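Local coordinates for ABC transporter, substrate binding protein (Polyamine) (Agrobacterium tumefaciens, PDB 4EUO) that binds gamma-aminobutanoic acid selectively as a periplasmic solute-binding protein, probably delivering it to an ABC transporter, at residues T248-Q253 with P264-S269. Residues are numbered along the deposited sequence; the frame is centred on the assembly and turned at random.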
loop_
_atom_site.group_PDB
_atom_site.type_symbol
_atom_site.label_atom_id
_atom_site.label_comp_id
_atom_site.label_asym_id
_atom_site.label_seq_id
_atom_site.Cartn_x
_atom_site.Cartn_y
_atom_site.Cartn_z
ATOM N N THR A 248 -7.577 -6.460 12.839
ATOM C CA THR A 248 -7.402 -5.073 13.266
ATOM C C THR A 248 -7.292 -4.905 14.777
ATOM O O THR A 248 -7.163 -3.765 15.252
ATOM C CB THR A 248 -8.449 -4.148 12.681
ATOM O OG1 THR A 248 -9.740 -4.511 13.185
ATOM C CG2 THR A 248 -8.458 -4.155 11.156
ATOM N N SER A 249 -7.283 -6.037 15.522
ATOM C CA SER A 249 -7.104 -5.969 16.975
ATOM C C SER A 249 -5.623 -5.665 17.305
ATOM O O SER A 249 -4.727 -5.784 16.465
ATOM C CB SER A 249 -7.610 -7.240 17.644
ATOM O OG SER A 249 -6.866 -8.375 17.257
ATOM N N ALA A 250 -5.357 -5.243 18.550
ATOM C CA ALA A 250 -4.065 -4.722 18.936
ATOM C C ALA A 250 -2.900 -5.638 18.742
ATOM O O ALA A 250 -1.915 -5.234 18.123
ATOM C CB ALA A 250 -4.101 -4.214 20.377
ATOM N N GLN A 251 -2.988 -6.863 19.283
ATOM C CA GLN A 251 -1.866 -7.785 19.147
ATOM C C GLN A 251 -1.645 -8.205 17.694
ATOM O O GLN A 251 -0.502 -8.251 17.254
ATOM C CB GLN A 251 -2.021 -9.025 20.066
ATOM C CG GLN A 251 -0.735 -9.839 20.215
ATOM C CD GLN A 251 0.400 -9.106 20.888
ATOM O OE1 GLN A 251 0.316 -8.700 22.057
ATOM N NE2 GLN A 251 1.503 -8.965 20.180
ATOM N N ALA A 252 -2.734 -8.517 16.971
ATOM C CA ALA A 252 -2.681 -8.902 15.559
ATOM C C ALA A 252 -2.028 -7.781 14.731
ATOM O O ALA A 252 -1.189 -8.081 13.879
ATOM C CB ALA A 252 -4.078 -9.195 15.051
ATOM N N GLN A 253 -2.352 -6.513 15.032
ATOM C CA GLN A 253 -1.755 -5.396 14.296
ATOM C C GLN A 253 -0.273 -5.217 14.662
ATOM O O GLN A 253 0.584 -4.934 13.800
ATOM C CB GLN A 253 -2.533 -4.125 14.561
ATOM C CG GLN A 253 -3.801 -4.034 13.729
ATOM C CD GLN A 253 -3.465 -3.646 12.301
ATOM O OE1 GLN A 253 -2.711 -2.697 12.093
ATOM N NE2 GLN A 253 -4.012 -4.364 11.300
ATOM N N PRO A 264 1.080 -0.105 12.410
ATOM C CA PRO A 264 -0.255 -0.596 12.758
ATOM C C PRO A 264 -1.308 0.504 12.682
ATOM O O PRO A 264 -0.990 1.701 12.767
ATOM C CB PRO A 264 -0.078 -1.118 14.178
ATOM C CG PRO A 264 1.059 -0.348 14.730
ATOM C CD PRO A 264 1.954 0.038 13.595
ATOM N N VAL A 265 -2.559 0.076 12.547
ATOM C CA VAL A 265 -3.744 0.925 12.482
ATOM C C VAL A 265 -4.724 0.623 13.602
ATOM O O VAL A 265 -5.921 0.839 13.484
ATOM C CB VAL A 265 -4.380 0.963 11.067
ATOM C CG1 VAL A 265 -3.459 1.749 10.105
ATOM C CG2 VAL A 265 -4.623 -0.453 10.551
ATOM N N ASN A 266 -4.162 0.149 14.727
ATOM C CA ASN A 266 -4.853 -0.008 16.008
ATOM C C ASN A 266 -4.005 0.853 16.937
ATOM O O ASN A 266 -2.776 0.695 16.989
ATOM C CB ASN A 266 -4.912 -1.446 16.471
ATOM C CG ASN A 266 -5.701 -1.562 17.767
ATOM O OD1 ASN A 266 -5.330 -0.947 18.781
ATOM N ND2 ASN A 266 -6.792 -2.312 17.760
ATOM N N ILE A 267 -4.654 1.775 17.650
ATOM C CA ILE A 267 -3.974 2.731 18.529
ATOM C C ILE A 267 -3.360 2.135 19.775
ATOM O O ILE A 267 -2.534 2.808 20.410
ATOM C CB ILE A 267 -4.901 3.917 18.816
ATOM C CG1 ILE A 267 -6.018 3.513 19.832
ATOM C CG2 ILE A 267 -5.464 4.451 17.486
ATOM C CD1 ILE A 267 -7.187 4.429 19.867
ATOM N N GLU A 268 -3.663 0.881 20.077
ATOM C CA GLU A 268 -3.070 0.222 21.239
ATOM C C GLU A 268 -2.003 -0.790 20.858
ATOM O O GLU A 268 -1.550 -1.557 21.710
ATOM C CB GLU A 268 -4.162 -0.387 22.125
ATOM C CG GLU A 268 -5.131 0.688 22.591
ATOM C CD GLU A 268 -6.053 0.376 23.745
ATOM O OE1 GLU A 268 -6.206 -0.815 24.098
ATOM O OE2 GLU A 268 -6.664 1.337 24.268
ATOM N N SER A 269 -1.559 -0.792 19.570
ATOM C CA SER A 269 -0.544 -1.732 19.097
ATOM C C SER A 269 0.900 -1.327 19.398
ATOM O O SER A 269 1.700 -2.198 19.708
ATOM C CB SER A 269 -0.668 -1.945 17.595
ATOM O OG SER A 269 -1.898 -2.580 17.318
#
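Asn266 reaches from the loop after helix 250-260 to Thr248, just ahead of that helix, so that in this class D periplasmic binding protein fold the start of the helix is joined to the loop that follows it. With CG anti to the backbone N (chi1 -177°), the amide extends toward Thr248: ND2 makes the bridge, donating to Thr248 O at 2.9 Å, on a carbonyl lone pair and nearly in the plane of the asparagine amide. OD1 of Asn266 turns back into its own loop and accepts from Glu268 N at 2.8 Å, closing an Asx turn inside the type I beta turn from Asn266 to Ser269. Both ends of the amide are thus engaged, which fixes its rotation; ND2 also hydrogen-bonds a glycerol, probably from the crystallisation liquor. The methyl of Ala250 packs beside this turn, with CB 3.8 Å from Asn266 OD1.

At the far end of the turn Ser269 OG donates to Ala250 O, a bond of 2.8 Å made from the side of the carbonyl (C=O...O angle 118°). Ser269 OG also lies 3.2 Å from Gln253 CB.

Gln253 answers from the helix. A bend at chi2 folds its chain so that OE1 meets the backbone of Val265, and CG lies against Asn266 CB. NE2 is held by Ser98 O and Ala247 O, so this buried amide ties helix and loop to strand 96-107. Pro264 CB packs near the amide oxygen. The side chain of Val265 is about 12 Å from the bound gamma-aminobutanoic acid, which places the contact outside the pocket. Val265 N donates to Gln253 OE1 at 2.8 Å, tilted 34° from the carbonyl plane, and Val265 CG2 touches that oxygen at 3.3 Å.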